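BWI-1=PROTEASE inhibitor/trypsin inhibitor (Fagopyrum esculentum, PDB 3RDY) inhibits trypsin, and probably related serine endopeptidases, as a potato type I inhibitor of buckwheat. Local coordinates at residues F65-E68 with V72-T75. Numbering follows the deposited sequence.
Sequences FVDE and VVDT
The ring of Phe65 meets the carboxylate of Asp74 obliquely, the two planes 71° apart. Asp74 OD1 lies by CB and the CG-CD2 side of Phe65, 3.4 Å from CB and 3.5 Å from CD2. Phe65 also rests on Val53. Asp67 meets Val73 with its CB, 3.6 Å from Val73 CG1, and OD2 of the carboxylate comes near the same methyl. The two side chains cross at about a right angle. Asp67 OD1 accepts a hydrogen bond from Val71 N, between the two segments.

Val73 N donates to Phe65 O at 2.9 Å, almost straight (169°) and in the carbonyl plane. Val72 CA adds a CA-H...O contact to that oxygen. CG1 of Val73 lies anti to its carbonyl carbon (chi1 -73°), which carries it to Asp67, while CG2 stays 3.5 Å from Phe65 O. An alanine here would keep the backbone bond but would probably open a gap beside CB of Asp67 and uncover one side of Phe65 O. Val66 CG1 packs 4.1 Å from CG2 of Val72, and these two residues form a single beta bridge. One water accepts from Phe65 N and donates to Asp74 O. Val66 also bonds through its backbone to Leu47 and Glu49. The chain thus folds back onto the end of strand 61-66, which pairs in parallel with 43-48, held by one direct backbone bond and one bridging water, with side chains packed alongside.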
ATOM      1  N   PHE A  65      -0.531  -4.380   3.079  1.00 21.99           N
ATOM      2  CA  PHE A  65      -0.643  -5.667   3.772  1.00 20.53           C
ATOM      3  C   PHE A  65      -0.819  -5.452   5.265  1.00 22.01           C
ATOM      4  O   PHE A  65       0.008  -4.784   5.902  1.00 23.01           O
ATOM      5  CB  PHE A  65       0.601  -6.500   3.548  1.00 21.23           C
ATOM      6  CG  PHE A  65       0.746  -7.014   2.155  1.00 21.34           C
ATOM      7  CD1 PHE A  65      -0.142  -7.966   1.661  1.00 23.42           C
ATOM      8  CD2 PHE A  65       1.776  -6.549   1.335  1.00 23.82           C
ATOM      9  CE1 PHE A  65      -0.001  -8.440   0.364  1.00 23.83           C
ATOM     10  CE2 PHE A  65       1.914  -7.012   0.046  1.00 27.56           C
ATOM     11  CZ  PHE A  65       1.032  -7.959  -0.432  1.00 25.87           C
ATOM     12  N   VAL A  66      -1.865  -6.055   5.819  1.00 21.95           N
ATOM     13  CA  VAL A  66      -2.200  -5.856   7.225  1.00 22.19           C
ATOM     14  C   VAL A  66      -2.199  -7.153   8.036  1.00 23.68           C
ATOM     15  O   VAL A  66      -2.436  -8.254   7.506  1.00 22.74           O
ATOM     16  CB  VAL A  66      -3.585  -5.139   7.367  1.00 21.14           C
ATOM     17  CG1 VAL A  66      -3.516  -3.696   6.785  1.00 22.55           C
ATOM     18  CG2 VAL A  66      -4.692  -5.958   6.673  1.00 24.67           C
ATOM     19  N   ASP A  67      -1.957  -7.021   9.336  1.00 24.05           N
ATOM     20  CA  ASP A  67      -2.026  -8.180  10.227  1.00 25.77           C
ATOM     21  C   ASP A  67      -3.470  -8.483  10.606  1.00 26.93           C
ATOM     22  O   ASP A  67      -4.413  -7.848  10.102  1.00 26.06           O
ATOM     23  CB  ASP A  67      -1.153  -7.968  11.477  1.00 26.81           C
ATOM     24  CG  ASP A  67      -1.629  -6.802  12.348  1.00 28.20           C
ATOM     25  OD1 ASP A  67      -2.800  -6.385  12.256  1.00 25.96           O
ATOM     26  OD2 ASP A  67      -0.824  -6.288  13.138  1.00 30.03           O
ATOM     27  N   GLU A  68      -3.664  -9.441  11.512  1.00 26.82           N
ATOM     28  CA  GLU A  68      -5.023  -9.880  11.813  1.00 30.57           C
ATOM     29  C   GLU A  68      -5.822  -8.830  12.573  1.00 32.33           C
ATOM     30  O   GLU A  68      -7.049  -8.902  12.629  1.00 31.66           O
ATOM     31  CB  GLU A  68      -5.023 -11.232  12.549  1.00 34.06           C
ATOM     32  CG  GLU A  68      -4.804 -12.428  11.618  1.00 38.23           C
ATOM     33  N   VAL A  72      -1.201  -2.130   9.296  1.00 20.83           N
ATOM     34  CA  VAL A  72      -0.170  -2.308   8.261  1.00 20.88           C
ATOM     35  C   VAL A  72       1.115  -2.922   8.829  1.00 22.94           C
ATOM     36  O   VAL A  72       1.691  -2.410   9.795  1.00 22.83           O
ATOM     37  CB  VAL A  72       0.165  -0.965   7.567  1.00 21.75           C
ATOM     38  CG1 VAL A  72       1.242  -1.149   6.500  1.00 20.56           C
ATOM     39  CG2 VAL A  72      -1.110  -0.325   6.978  1.00 23.10           C
ATOM     40  N   VAL A  73       1.569  -4.022   8.223  1.00 21.97           N
ATOM     41  CA  VAL A  73       2.777  -4.682   8.719  1.00 23.14           C
ATOM     42  C   VAL A  73       3.918  -4.732   7.722  1.00 25.47           C
ATOM     43  O   VAL A  73       5.048  -5.005   8.119  1.00 25.93           O
ATOM     44  CB  VAL A  73       2.507  -6.142   9.173  1.00 25.72           C
ATOM     45  CG1 VAL A  73       1.739  -6.146  10.466  1.00 31.29           C
ATOM     46  CG2 VAL A  73       1.791  -6.902   8.080  1.00 25.96           C
ATOM     47  N   ASP A  74       3.629  -4.528   6.434  1.00 24.06           N
ATOM     48  CA  ASP A  74       4.676  -4.403   5.417  1.00 23.23           C
ATOM     49  C   ASP A  74       4.682  -2.982   4.874  1.00 23.75           C
ATOM     50  O   ASP A  74       3.630  -2.354   4.777  1.00 23.06           O
ATOM     51  CB  ASP A  74       4.423  -5.352   4.240  1.00 22.94           C
ATOM     52  CG  ASP A  74       4.481  -6.804   4.647  1.00 28.73           C
ATOM     53  OD1 ASP A  74       3.748  -7.633   4.071  1.00 27.32           O
ATOM     54  OD2 ASP A  74       5.267  -7.114   5.550  1.00 27.72           O
ATOM     55  N   THR A  75       5.855  -2.491   4.491  1.00 23.91           N
ATOM     56  CA  THR A  75       5.953  -1.158   3.888  1.00 24.74           C
ATOM     57  C   THR A  75       5.170  -1.092   2.577  1.00 21.90           C
ATOM     58  O   THR A  75       5.509  -1.810   1.622  1.00 22.33           O
ATOM     59  CB  THR A  75       7.414  -0.783   3.574  1.00 24.85           C
ATOM     60  OG1 THR A  75       8.168  -0.758   4.793  1.00 26.14           O
ATOM     61  CG2 THR A  75       7.457   0.624   2.919  1.00 24.67           C
TER
HETATM   62  O   HOH W   1       2.034  -3.156   2.595  1.00 24.24           O